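PDB 3LM3: DUF3863 domain-containing protein from Parabacteroides distasonis, which is of unknown function but probably hydrolyses or deacetylates carbohydrate substrates. Local coordinates for residues His167-Ile173 against Cys212-Trp218; Ala184-Pro188 against Phe199-Ala203; Tyr190-Pro194 against Trp329-Ser335; Phe279-Ile285 against Phe322-Gly326. One frame throughout, in Å; residues are numbered along the deposited sequence.

Interaction 1 (His167-Ile173 against Cys212-Trp218)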
loop_
_atom_site.group_PDB
_atom_site.type_symbol
_atom_site.label_atom_id
_atom_site.label_comp_id
_atom_site.label_asym_id
_atom_site.label_seq_id
_atom_site.Cartn_x
_atom_site.Cartn_y
_atom_site.Cartn_z
ATOM N N HIS A 167 -12.911 -6.117 -8.186
ATOM C CA HIS A 167 -13.360 -4.902 -7.520
ATOM C C HIS A 167 -12.425 -4.484 -6.382
ATOM O O HIS A 167 -12.808 -3.672 -5.548
ATOM C CB HIS A 167 -14.800 -5.049 -7.012
ATOM C CG HIS A 167 -15.769 -5.327 -8.112
ATOM N ND1 HIS A 167 -16.267 -4.334 -8.929
ATOM C CD2 HIS A 167 -16.291 -6.491 -8.566
ATOM C CE1 HIS A 167 -17.085 -4.878 -9.824
ATOM N NE2 HIS A 167 -17.079 -6.189 -9.657
ATOM N N VAL A 168 -11.199 -5.017 -6.391
ATOM C CA VAL A 168 -10.167 -4.580 -5.461
ATOM C C VAL A 168 -8.863 -4.450 -6.244
ATOM O O VAL A 168 -8.551 -5.302 -7.087
ATOM C CB VAL A 168 -9.972 -5.595 -4.326
ATOM C CG1 VAL A 168 -8.878 -5.109 -3.310
ATOM C CG2 VAL A 168 -11.300 -5.863 -3.647
ATOM N N ALA A 169 -8.076 -3.407 -5.971
ATOM C CA ALA A 169 -6.727 -3.372 -6.480
ATOM C C ALA A 169 -5.819 -2.646 -5.506
ATOM O O ALA A 169 -6.207 -1.632 -4.917
ATOM C CB ALA A 169 -6.622 -2.702 -7.868
ATOM N N HIS A 170 -4.583 -3.133 -5.365
ATOM C CA HIS A 170 -3.532 -2.315 -4.782
ATOM C C HIS A 170 -3.112 -1.353 -5.876
ATOM O O HIS A 170 -2.470 -1.755 -6.850
ATOM C CB HIS A 170 -2.362 -3.156 -4.274
ATOM C CG HIS A 170 -1.080 -2.408 -4.163
ATOM N ND1 HIS A 170 -0.953 -1.213 -3.480
ATOM C CD2 HIS A 170 0.131 -2.666 -4.705
ATOM C CE1 HIS A 170 0.294 -0.780 -3.627
ATOM N NE2 HIS A 170 0.970 -1.640 -4.364
ATOM N N ALA A 171 -3.536 -0.093 -5.740
ATOM C CA ALA A 171 -3.239 0.986 -6.679
ATOM C C ALA A 171 -2.995 2.304 -5.926
ATOM O O ALA A 171 -3.287 3.408 -6.429
ATOM C CB ALA A 171 -4.365 1.100 -7.736
ATOM N N VAL A 172 -2.524 2.199 -4.693
ATOM C CA VAL A 172 -2.129 3.352 -3.820
ATOM C C VAL A 172 -0.727 2.944 -3.371
ATOM O O VAL A 172 -0.596 1.935 -2.783
ATOM C CB VAL A 172 -3.079 3.524 -2.543
ATOM C CG1 VAL A 172 -2.466 4.483 -1.455
ATOM C CG2 VAL A 172 -4.492 3.897 -2.896
ATOM N N ILE A 173 0.337 3.704 -3.703
ATOM C CA ILE A 173 1.648 3.544 -2.993
ATOM C C ILE A 173 1.699 4.784 -2.143
ATOM O O ILE A 173 2.241 5.836 -2.513
ATOM C CB ILE A 173 2.944 3.328 -3.858
ATOM C CG1 ILE A 173 2.818 2.062 -4.730
ATOM C CG2 ILE A 173 4.114 3.037 -2.946
ATOM C CD1 ILE A 173 4.153 1.557 -5.402
ATOM N N CYS A 212 -14.235 -0.093 -7.573
ATOM C CA CYS A 212 -13.041 -0.822 -7.284
ATOM C C CYS A 212 -12.442 -0.180 -6.046
ATOM O O CYS A 212 -12.275 1.039 -5.982
ATOM C CB CYS A 212 -12.058 -0.725 -8.451
ATOM S SG CYS A 212 -10.615 -1.850 -8.274
ATOM N N VAL A 213 -12.142 -0.992 -5.067
ATOM C CA VAL A 213 -11.550 -0.513 -3.823
ATOM C C VAL A 213 -10.054 -0.360 -4.059
ATOM O O VAL A 213 -9.358 -1.291 -4.479
ATOM C CB VAL A 213 -11.768 -1.540 -2.690
ATOM C CG1 VAL A 213 -11.168 -1.014 -1.364
ATOM C CG2 VAL A 213 -13.237 -1.861 -2.525
ATOM N N ASN A 214 -9.530 0.821 -3.777
ATOM C CA ASN A 214 -8.116 1.116 -3.982
ATOM C C ASN A 214 -7.365 0.985 -2.649
ATOM O O ASN A 214 -7.646 1.715 -1.703
ATOM C CB ASN A 214 -7.917 2.516 -4.594
ATOM C CG ASN A 214 -6.545 2.692 -5.162
ATOM O OD1 ASN A 214 -5.718 1.799 -5.039
ATOM N ND2 ASN A 214 -6.271 3.839 -5.821
ATOM N N LEU A 215 -6.434 0.051 -2.611
ATOM C CA LEU A 215 -5.656 -0.320 -1.440
ATOM C C LEU A 215 -4.195 0.071 -1.522
ATOM O O LEU A 215 -3.481 -0.226 -2.484
ATOM C CB LEU A 215 -5.676 -1.839 -1.218
ATOM C CG LEU A 215 -7.049 -2.451 -0.960
ATOM C CD1 LEU A 215 -6.912 -3.960 -0.685
ATOM C CD2 LEU A 215 -7.760 -1.750 0.228
ATOM N N ASP A 216 -3.723 0.706 -0.459
ATOM C CA ASP A 216 -2.295 0.846 -0.156
ATOM C C ASP A 216 -1.571 -0.498 -0.115
ATOM O O ASP A 216 -2.193 -1.541 0.115
ATOM C CB ASP A 216 -2.152 1.562 1.185
ATOM C CG ASP A 216 -0.764 2.155 1.433
ATOM O OD1 ASP A 216 0.064 2.319 0.486
ATOM O OD2 ASP A 216 -0.485 2.441 2.634
ATOM N N GLY A 217 -0.258 -0.451 -0.289
ATOM C CA GLY A 217 0.608 -1.625 -0.332
ATOM C C GLY A 217 1.467 -1.879 0.904
ATOM O O GLY A 217 1.711 -3.034 1.256
ATOM N N TRP A 218 2.000 -0.801 1.509
ATOM C CA TRP A 218 2.856 -0.867 2.687
ATOM C C TRP A 218 2.447 0.182 3.711
ATOM O O TRP A 218 2.567 1.386 3.473
ATOM C CB TRP A 218 4.333 -0.603 2.355
ATOM C CG TRP A 218 5.039 -1.485 1.386
ATOM C CD1 TRP A 218 5.907 -2.492 1.696
ATOM C CD2 TRP A 218 4.999 -1.410 -0.035
ATOM N NE1 TRP A 218 6.404 -3.048 0.552
ATOM C CE2 TRP A 218 5.882 -2.386 -0.527
ATOM C CE3 TRP A 218 4.318 -0.598 -0.938
ATOM C CZ2 TRP A 218 6.071 -2.600 -1.890
ATOM C CZ3 TRP A 218 4.518 -0.805 -2.302
ATOM C CH2 TRP A 218 5.385 -1.810 -2.756
#
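V168 and A169 pair in parallel with V213 and N214, zipped by three backbone bonds: V213 N to H167 O, A169 N to V213 O (2.9 Å) and L215 N to A169 O. Beyond A169 the backbone bonds weaken and side chains of H170 and N214 take part. H170 CB lies 3.6 Å from L215 O; chi1 of 158° sets CG roughly anti to the backbone N and turns the ring toward the second strand. ND1 then donates to L215 O at 2.9 Å, the acceptor lying in the ring plane and the N-H...O angle being 158°. CE1 packs on the backbone of G217 (3.4 Å to its CA), where a side chain would collide with the ring, and NE2 comes near W218 CZ3. L215 O also takes weak bonds from A171 N and V172 N. The amide of N214 works on the other face of the sheet: ND2 donates to A171 O at 3.1 Å, from above the carbonyl plane, while V172 CG2 packs against OD1. V168 CG1 presses tightly on L215 CD1 (3.5 Å). This parallel strand pair, with helix 154-163 against A169 on one side and strand 280-287 across from H170 and L215 on the other, is consistent with the barrel-like beta/alpha fold of the glycoside hydrolase/deacetylase superfamily.

Interaction 2 (Ala184-Pro188 against Phe199-Ala203)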
loop_
_atom_site.group_PDB
_atom_site.type_symbol
_atom_site.label_atom_id
_atom_site.label_comp_id
_atom_site.label_asym_id
_atom_site.label_seq_id
_atom_site.Cartn_x
_atom_site.Cartn_y
_atom_site.Cartn_z
ATOM N N ALA A 184 3.134 9.357 -6.264
ATOM C CA ALA A 184 1.716 9.099 -6.153
ATOM C C ALA A 184 1.209 9.576 -4.810
ATOM O O ALA A 184 0.345 8.945 -4.237
ATOM C CB ALA A 184 1.443 7.596 -6.287
ATOM N N ASP A 185 1.702 10.706 -4.314
ATOM C CA ASP A 185 1.195 11.234 -3.053
ATOM C C ASP A 185 -0.146 11.942 -3.306
ATOM O O ASP A 185 -0.483 12.280 -4.434
ATOM C CB ASP A 185 2.178 12.221 -2.366
ATOM C CG ASP A 185 1.864 12.466 -0.881
ATOM O OD1 ASP A 185 1.066 11.714 -0.243
ATOM O OD2 ASP A 185 2.479 13.412 -0.307
ATOM N N GLY A 186 -0.903 12.145 -2.239
ATOM C CA GLY A 186 -2.122 12.930 -2.257
ATOM C C GLY A 186 -3.386 12.200 -1.889
ATOM O O GLY A 186 -4.421 12.843 -1.611
ATOM N N SER A 187 -3.358 10.873 -1.945
ATOM C CA SER A 187 -4.543 10.053 -1.712
ATOM C C SER A 187 -4.806 9.807 -0.236
ATOM O O SER A 187 -3.933 10.047 0.606
ATOM C CB SER A 187 -4.398 8.722 -2.425
ATOM O OG SER A 187 -3.553 7.794 -1.714
ATOM N N PRO A 188 -5.987 9.271 0.098
ATOM C CA PRO A 188 -6.138 8.620 1.401
ATOM C C PRO A 188 -5.262 7.393 1.496
ATOM O O PRO A 188 -4.913 6.791 0.485
ATOM C CB PRO A 188 -7.626 8.189 1.441
ATOM C CG PRO A 188 -8.294 9.067 0.379
ATOM C CD PRO A 188 -7.237 9.195 -0.696
ATOM N N PHE A 199 -6.753 8.271 -9.984
ATOM C CA PHE A 199 -6.687 7.115 -9.098
ATOM C C PHE A 199 -6.452 7.473 -7.618
ATOM O O PHE A 199 -6.777 6.676 -6.738
ATOM C CB PHE A 199 -5.655 6.068 -9.601
ATOM C CG PHE A 199 -4.211 6.398 -9.310
ATOM C CD1 PHE A 199 -3.588 7.475 -9.895
ATOM C CD2 PHE A 199 -3.445 5.543 -8.526
ATOM C CE1 PHE A 199 -2.244 7.741 -9.644
ATOM C CE2 PHE A 199 -2.094 5.791 -8.293
ATOM C CZ PHE A 199 -1.498 6.913 -8.818
ATOM N N CYS A 200 -5.874 8.650 -7.332
ATOM C CA CYS A 200 -5.634 9.100 -5.962
ATOM C C CYS A 200 -6.813 9.869 -5.350
ATOM O O CYS A 200 -6.809 10.174 -4.134
ATOM C CB CYS A 200 -4.432 10.028 -5.927
ATOM S SG CYS A 200 -2.846 9.184 -6.138
ATOM N N LYS A 201 -7.803 10.227 -6.174
ATOM C CA LYS A 201 -8.934 11.055 -5.762
ATOM C C LYS A 201 -10.138 10.170 -5.444
ATOM O O LYS A 201 -10.562 9.380 -6.303
ATOM C CB LYS A 201 -9.314 12.022 -6.906
ATOM C CG LYS A 201 -10.551 12.817 -6.617
ATOM C CD LYS A 201 -10.854 13.895 -7.686
ATOM C CE LYS A 201 -12.343 14.246 -7.667
ATOM N NZ LYS A 201 -12.541 15.617 -8.268
ATOM N N PRO A 202 -10.733 10.291 -4.265
ATOM C CA PRO A 202 -12.028 9.637 -4.078
ATOM C C PRO A 202 -13.111 10.119 -5.069
ATOM O O PRO A 202 -13.239 11.314 -5.322
ATOM C CB PRO A 202 -12.412 9.997 -2.641
ATOM C CG PRO A 202 -11.070 10.272 -1.948
ATOM C CD PRO A 202 -10.267 10.952 -3.041
ATOM N N ALA A 203 -13.864 9.185 -5.640
ATOM C CA ALA A 203 -15.045 9.542 -6.421
ATOM C C ALA A 203 -15.942 10.452 -5.586
ATOM O O ALA A 203 -16.229 10.182 -4.420
ATOM C CB ALA A 203 -15.791 8.268 -6.867
#
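The flat group is the F199 ring, which carries C200 SG over one face, 3.7 Å above its plane and offset toward the rim, while the methyl of A184 approaches CZ obliquely at 3.9 Å. At the far end of the contact two puckered rings touch, P188 CG meeting P202 CG at 3.8 Å. Between these apolar ends C200 fills the middle. Its SG, set anti to the carbonyl carbon (chi1 -73°), comes 3.7 Å from A184 O, and its CB lies at the same distance from S187 CB. C200 O faces S187 CB at 3.3 Å and P188 CD at 3.6 Å; it is buried without a hydrogen-bond partner, and a CA-H...O contact from S187 is a modest substitute. S187 OG bonds instead within its own segment, to P188 O at 2.8 Å. Polar ties lead outward: D185 forms a salt bridge with R368 and a hydrogen bond with N416. Both segments are loop, A184-P188 following strand 168-172 and F199-A203 leading toward strand 213-216, with short strand 194-195 between them; R368 ties A184-P188 to strand 367-374 of the antiparallel sheet.

Interaction 3 (Tyr190-Pro194 against Trp329-Ser335)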
loop_
_atom_site.group_PDB
_atom_site.type_symbol
_atom_site.label_atom_id
_atom_site.label_comp_id
_atom_site.label_asym_id
_atom_site.label_seq_id
_atom_site.Cartn_x
_atom_site.Cartn_y
_atom_site.Cartn_z
ATOM N N TYR A 190 -6.210 4.810 3.616
ATOM C CA TYR A 190 -7.149 3.713 3.846
ATOM C C TYR A 190 -8.055 3.593 2.630
ATOM O O TYR A 190 -7.967 4.407 1.678
ATOM C CB TYR A 190 -7.924 3.913 5.156
ATOM C CG TYR A 190 -7.424 3.123 6.375
ATOM C CD1 TYR A 190 -6.087 2.736 6.514
ATOM C CD2 TYR A 190 -8.309 2.831 7.407
ATOM C CE1 TYR A 190 -5.667 2.027 7.623
ATOM C CE2 TYR A 190 -7.899 2.122 8.530
ATOM C CZ TYR A 190 -6.568 1.738 8.642
ATOM O OH TYR A 190 -6.135 1.110 9.803
ATOM N N PRO A 191 -8.907 2.557 2.608
ATOM C CA PRO A 191 -9.542 2.204 1.337
ATOM C C PRO A 191 -10.555 3.232 0.879
ATOM O O PRO A 191 -11.227 3.883 1.688
ATOM C CB PRO A 191 -10.232 0.883 1.643
ATOM C CG PRO A 191 -9.355 0.307 2.745
ATOM C CD PRO A 191 -9.047 1.484 3.617
ATOM N N PHE A 192 -10.647 3.398 -0.441
ATOM C CA PHE A 192 -11.615 4.311 -1.043
ATOM C C PHE A 192 -11.953 3.857 -2.453
ATOM O O PHE A 192 -11.206 3.084 -3.049
ATOM C CB PHE A 192 -11.083 5.760 -1.078
ATOM C CG PHE A 192 -9.819 5.944 -1.917
ATOM C CD1 PHE A 192 -8.587 5.599 -1.408
ATOM C CD2 PHE A 192 -9.878 6.466 -3.211
ATOM C CE1 PHE A 192 -7.434 5.764 -2.151
ATOM C CE2 PHE A 192 -8.717 6.616 -3.967
ATOM C CZ PHE A 192 -7.504 6.253 -3.446
ATOM N N TYR A 193 -13.078 4.356 -2.972
ATOM C CA TYR A 193 -13.434 4.182 -4.392
ATOM C C TYR A 193 -12.855 5.360 -5.179
ATOM O O TYR A 193 -13.156 6.517 -4.876
ATOM C CB TYR A 193 -14.945 4.147 -4.537
ATOM C CG TYR A 193 -15.658 2.985 -3.890
ATOM C CD1 TYR A 193 -15.649 1.730 -4.459
ATOM C CD2 TYR A 193 -16.411 3.168 -2.752
ATOM C CE1 TYR A 193 -16.356 0.695 -3.912
ATOM C CE2 TYR A 193 -17.113 2.112 -2.168
ATOM C CZ TYR A 193 -17.116 0.894 -2.764
ATOM O OH TYR A 193 -17.805 -0.200 -2.232
ATOM N N PRO A 194 -12.006 5.081 -6.177
ATOM C CA PRO A 194 -11.370 6.160 -6.918
ATOM C C PRO A 194 -12.331 6.821 -7.927
ATOM O O PRO A 194 -13.329 6.226 -8.358
ATOM C CB PRO A 194 -10.230 5.456 -7.630
ATOM C CG PRO A 194 -10.805 4.048 -7.892
ATOM C CD PRO A 194 -11.597 3.749 -6.676
ATOM N N TRP A 329 -14.253 -4.728 2.925
ATOM C CA TRP A 329 -14.481 -3.292 2.972
ATOM C C TRP A 329 -15.666 -2.907 2.077
ATOM O O TRP A 329 -16.572 -2.193 2.500
ATOM C CB TRP A 329 -13.204 -2.527 2.620
ATOM C CG TRP A 329 -13.313 -1.061 2.817
ATOM C CD1 TRP A 329 -12.954 -0.349 3.918
ATOM C CD2 TRP A 329 -13.766 -0.100 1.856
ATOM N NE1 TRP A 329 -13.184 0.986 3.721
ATOM C CE2 TRP A 329 -13.687 1.165 2.457
ATOM C CE3 TRP A 329 -14.247 -0.195 0.545
ATOM C CZ2 TRP A 329 -14.058 2.343 1.789
ATOM C CZ3 TRP A 329 -14.605 0.963 -0.114
ATOM C CH2 TRP A 329 -14.506 2.214 0.504
ATOM N N ARG A 330 -15.680 -3.437 0.870
ATOM C CA ARG A 330 -16.716 -3.150 -0.128
ATOM C C ARG A 330 -18.091 -3.644 0.325
ATOM O O ARG A 330 -19.113 -3.068 -0.068
ATOM C CB ARG A 330 -16.296 -3.835 -1.435
ATOM C CG ARG A 330 -17.244 -3.679 -2.599
ATOM C CD ARG A 330 -16.494 -4.003 -3.923
ATOM N NE ARG A 330 -17.415 -4.002 -5.063
ATOM C CZ ARG A 330 -18.082 -5.045 -5.527
ATOM N NH1 ARG A 330 -17.928 -6.275 -5.045
ATOM N NH2 ARG A 330 -18.916 -4.868 -6.555
ATOM N N LYS A 331 -18.125 -4.687 1.139
ATOM C CA LYS A 331 -19.390 -5.173 1.681
ATOM C C LYS A 331 -20.032 -4.150 2.627
ATOM O O LYS A 331 -21.269 -4.042 2.677
ATOM C CB LYS A 331 -19.165 -6.513 2.381
ATOM C CG LYS A 331 -20.407 -7.177 2.917
ATOM C CD LYS A 331 -20.223 -8.683 3.027
ATOM C CE LYS A 331 -19.204 -9.054 4.091
ATOM N NZ LYS A 331 -19.373 -10.475 4.546
ATOM N N GLN A 332 -19.200 -3.415 3.348
ATOM C CA GLN A 332 -19.661 -2.468 4.369
ATOM C C GLN A 332 -19.822 -1.042 3.836
ATOM O O GLN A 332 -20.770 -0.344 4.203
ATOM C CB GLN A 332 -18.678 -2.478 5.541
ATOM C CG GLN A 332 -19.036 -1.566 6.699
ATOM C CD GLN A 332 -20.285 -2.011 7.425
ATOM O OE1 GLN A 332 -20.652 -3.175 7.394
ATOM N NE2 GLN A 332 -20.947 -1.073 8.098
ATOM N N TYR A 333 -18.906 -0.609 2.979
ATOM C CA TYR A 333 -18.838 0.770 2.517
ATOM C C TYR A 333 -19.208 0.795 1.052
ATOM O O TYR A 333 -18.536 0.164 0.240
ATOM C CB TYR A 333 -17.399 1.317 2.702
ATOM C CG TYR A 333 -16.930 1.350 4.151
ATOM C CD1 TYR A 333 -17.180 2.468 4.939
ATOM C CD2 TYR A 333 -16.292 0.276 4.740
ATOM C CE1 TYR A 333 -16.789 2.501 6.284
ATOM C CE2 TYR A 333 -15.903 0.301 6.092
ATOM C CZ TYR A 333 -16.160 1.425 6.839
ATOM O OH TYR A 333 -15.788 1.454 8.168
ATOM N N LYS A 334 -20.280 1.512 0.718
ATOM C CA LYS A 334 -20.825 1.501 -0.629
ATOM C C LYS A 334 -20.581 2.767 -1.440
ATOM O O LYS A 334 -20.785 2.769 -2.660
ATOM C CB LYS A 334 -22.330 1.245 -0.555
ATOM C CG LYS A 334 -22.706 -0.103 0.085
ATOM C CD LYS A 334 -22.072 -1.270 -0.689
ATOM C CE LYS A 334 -22.497 -2.602 -0.174
ATOM N NZ LYS A 334 -21.776 -3.678 -0.898
ATOM N N SER A 335 -20.174 3.840 -0.773
ATOM C CA SER A 335 -19.772 5.088 -1.455
ATOM C C SER A 335 -18.749 5.757 -0.578
ATOM O O SER A 335 -18.514 5.336 0.560
ATOM C CB SER A 335 -20.945 6.029 -1.684
ATOM O OG SER A 335 -21.215 6.767 -0.523
#
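Y193 and W329 meet because their first torsions bring both rings together between loop and helix: Y193 CG is anti to its carbonyl carbon (chi1 -65°), and W329 CG is anti to the backbone N (chi1 -173°). W329 CZ3 comes over one face of the tyrosine ring, offset toward the rim, 3.4 Å from Y193 CE2; the planes lie at 58°, an oblique pairing. The tyrosine hydroxyl continues past the indole to donate to Y333 O at 2.6 Å, in the carbonyl plane, just where the chain leaves helix 322-332. R330 CG packs against Y193 OH. P191 rests CB on the indole as a CH-pi contact, 3.5 Å from the centroid of the five-membered ring and almost on its normal. The opposite indole face receives Y333 CB, so the tryptophan is sandwiched. Y341 OH bonds both W329 NE1 and P191 O, a second link between the segments. With an alanine in place of W329, a gap would probably open under P191 CB and beside the Y193 ring, leaving Y341 OH without its indole N-H partner. P191 and W329 also pack on V213 of strand 213-216, a helix-to-sheet packing consistent with a beta/alpha barrel-like domain.

Interaction 4 (Phe279-Ile285 against Phe322-Gly326)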
loop_
_atom_site.group_PDB
_atom_site.type_symbol
_atom_site.label_atom_id
_atom_site.label_comp_id
_atom_site.label_asym_id
_atom_site.label_seq_id
_atom_site.Cartn_x
_atom_site.Cartn_y
_atom_site.Cartn_z
ATOM N N PHE A 279 -12.195 -0.160 12.474
ATOM C CA PHE A 279 -11.427 -1.348 12.102
ATOM C C PHE A 279 -9.977 -0.881 12.021
ATOM O O PHE A 279 -9.714 0.340 12.006
ATOM C CB PHE A 279 -11.849 -1.957 10.753
ATOM C CG PHE A 279 -11.586 -1.082 9.546
ATOM C CD1 PHE A 279 -12.516 -0.149 9.124
ATOM C CD2 PHE A 279 -10.428 -1.233 8.814
ATOM C CE1 PHE A 279 -12.278 0.653 7.996
ATOM C CE2 PHE A 279 -10.181 -0.437 7.706
ATOM C CZ PHE A 279 -11.108 0.499 7.296
ATOM N N GLY A 280 -9.052 -1.840 11.949
ATOM C CA GLY A 280 -7.645 -1.513 11.695
ATOM C C GLY A 280 -7.123 -2.394 10.590
ATOM O O GLY A 280 -7.465 -3.570 10.541
ATOM N N TRP A 281 -6.252 -1.836 9.750
ATOM C CA TRP A 281 -5.713 -2.564 8.608
ATOM C C TRP A 281 -4.262 -2.166 8.361
ATOM O O TRP A 281 -3.939 -0.976 8.284
ATOM C CB TRP A 281 -6.549 -2.268 7.361
ATOM C CG TRP A 281 -5.932 -2.772 6.080
ATOM C CD1 TRP A 281 -5.527 -4.049 5.793
ATOM C CD2 TRP A 281 -5.625 -1.976 4.928
ATOM N NE1 TRP A 281 -5.000 -4.088 4.512
ATOM C CE2 TRP A 281 -5.018 -2.824 3.983
ATOM C CE3 TRP A 281 -5.786 -0.624 4.614
ATOM C CZ2 TRP A 281 -4.600 -2.380 2.726
ATOM C CZ3 TRP A 281 -5.354 -0.186 3.397
ATOM C CH2 TRP A 281 -4.776 -1.050 2.461
ATOM N N VAL A 282 -3.408 -3.174 8.270
ATOM C CA VAL A 282 -2.012 -3.054 7.929
ATOM C C VAL A 282 -1.786 -3.827 6.631
ATOM O O VAL A 282 -2.241 -4.973 6.482
ATOM C CB VAL A 282 -1.127 -3.649 9.039
ATOM C CG1 VAL A 282 0.314 -3.867 8.564
ATOM C CG2 VAL A 282 -1.212 -2.758 10.299
ATOM N N ALA A 283 -1.068 -3.189 5.700
ATOM C CA ALA A 283 -0.692 -3.765 4.408
ATOM C C ALA A 283 0.798 -3.971 4.326
ATOM O O ALA A 283 1.576 -3.147 4.838
ATOM C CB ALA A 283 -1.118 -2.839 3.272
ATOM N N ASN A 284 1.249 -5.049 3.696
ATOM C CA ASN A 284 2.694 -5.236 3.536
ATOM C C ASN A 284 2.965 -6.080 2.310
ATOM O O ASN A 284 2.140 -6.887 1.891
ATOM C CB ASN A 284 3.283 -5.882 4.784
ATOM C CG ASN A 284 4.720 -5.459 5.081
ATOM O OD1 ASN A 284 5.380 -4.781 4.292
ATOM N ND2 ASN A 284 5.201 -5.864 6.278
ATOM N N ILE A 285 4.123 -5.836 1.707
ATOM C CA ILE A 285 4.591 -6.548 0.506
ATOM C C ILE A 285 6.031 -6.956 0.766
ATOM O O ILE A 285 6.868 -6.102 1.074
ATOM C CB ILE A 285 4.478 -5.718 -0.768
ATOM C CG1 ILE A 285 3.009 -5.365 -1.046
ATOM C CG2 ILE A 285 5.107 -6.484 -1.967
ATOM C CD1 ILE A 285 2.793 -4.308 -2.148
ATOM N N PHE A 322 -5.168 -9.647 0.127
ATOM C CA PHE A 322 -5.562 -8.295 -0.304
ATOM C C PHE A 322 -6.974 -8.293 -0.830
ATOM O O PHE A 322 -7.772 -7.435 -0.484
ATOM C CB PHE A 322 -4.564 -7.737 -1.346
ATOM C CG PHE A 322 -3.389 -6.980 -0.747
ATOM C CD1 PHE A 322 -2.291 -7.655 -0.262
ATOM C CD2 PHE A 322 -3.400 -5.594 -0.674
ATOM C CE1 PHE A 322 -1.205 -6.972 0.278
ATOM C CE2 PHE A 322 -2.315 -4.897 -0.135
ATOM C CZ PHE A 322 -1.222 -5.590 0.349
ATOM N N GLY A 323 -7.288 -9.241 -1.721
ATOM C CA GLY A 323 -8.601 -9.301 -2.317
ATOM C C GLY A 323 -9.704 -9.532 -1.293
ATOM O O GLY A 323 -10.785 -8.926 -1.371
ATOM N N GLU A 324 -9.480 -10.424 -0.329
ATOM C CA GLU A 324 -10.507 -10.720 0.702
ATOM C C GLU A 324 -10.784 -9.469 1.515
ATOM O O GLU A 324 -11.932 -9.135 1.824
ATOM C CB GLU A 324 -10.031 -11.781 1.691
ATOM C CG GLU A 324 -10.166 -13.171 1.321
ATOM C CD GLU A 324 -9.740 -13.953 2.566
ATOM O OE1 GLU A 324 -8.532 -14.131 2.743
ATOM O OE2 GLU A 324 -10.592 -14.232 3.441
ATOM N N PHE A 325 -9.727 -8.776 1.926
ATOM C CA PHE A 325 -9.892 -7.583 2.733
ATOM C C PHE A 325 -10.641 -6.513 1.947
ATOM O O PHE A 325 -11.559 -5.889 2.469
ATOM C CB PHE A 325 -8.543 -7.033 3.220
ATOM C CG PHE A 325 -8.694 -5.714 3.919
ATOM C CD1 PHE A 325 -9.291 -5.629 5.172
ATOM C CD2 PHE A 325 -8.326 -4.529 3.276
ATOM C CE1 PHE A 325 -9.536 -4.382 5.762
ATOM C CE2 PHE A 325 -8.564 -3.314 3.831
ATOM C CZ PHE A 325 -9.142 -3.213 5.103
ATOM N N GLY A 326 -10.247 -6.271 0.703
ATOM C CA GLY A 326 -10.950 -5.271 -0.108
ATOM C C GLY A 326 -12.421 -5.586 -0.247
ATOM O O GLY A 326 -13.252 -4.691 -0.201
#
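F279 opens the contact by setting CE2 at the edge of the F325 ring, 3.9 Å from CZ, the two side chains crossing at about a right angle. W281 carries the main stack. With CG anti to the backbone N (chi1 170°), the indole turns its five-membered ring onto F325, face to face: centroids are 3.8 Å apart and planes 14° apart. F325 CZ sits 3.4 Å from W281 CG, and F325 CE2 lies near W281 CD2. F322 CE2 approaches the indole from its edge, at CZ2. Replacing W281 by an alanine would probably open a gap over the F325 face and leave T24 OG1 without its indole N-H partner. Further along, the A283 methyl packs on F322 CZ at 4.0 Å, and N284 O lies in the plane of the F322 ring at its edge, 3.7 Å from CE1. I285 CG1 then brushes the same ring more loosely. Strand and helix run nearly antiparallel, at 156°, with their axes 11.2 Å apart, a spacing bridged by the large rings. L215 of strand 213-216 also touches this cluster. The chemistry is mostly apolar and aromatic, with N284 O at a ring edge as the polar exception, so ring stacking and shape hold helix to strand, without direct hydrogen bonds between the two segments.

From the N terminus, strand 168-172 is the first of the paired segments, and interaction 1 closes the loop that returns the chain to strand 213-216. Interaction 2 lies wholly within that loop, bringing 184-188 back to 199-203. Interaction 3 starts inside both loops, at 190-194, and ends far along at 329-335, so it crosses interactions 1 and 2. Interaction 4 opens and closes within the span of interaction 3, after interactions 1 and 2 are complete. Helix 322-332 serves both interactions 3 and 4. N214 N bonds F192 O between interactions 1 and 3, and Y190 OH reaches W281 N between 3 and 4; together they tie loop, helix and strands of both parallel sheets.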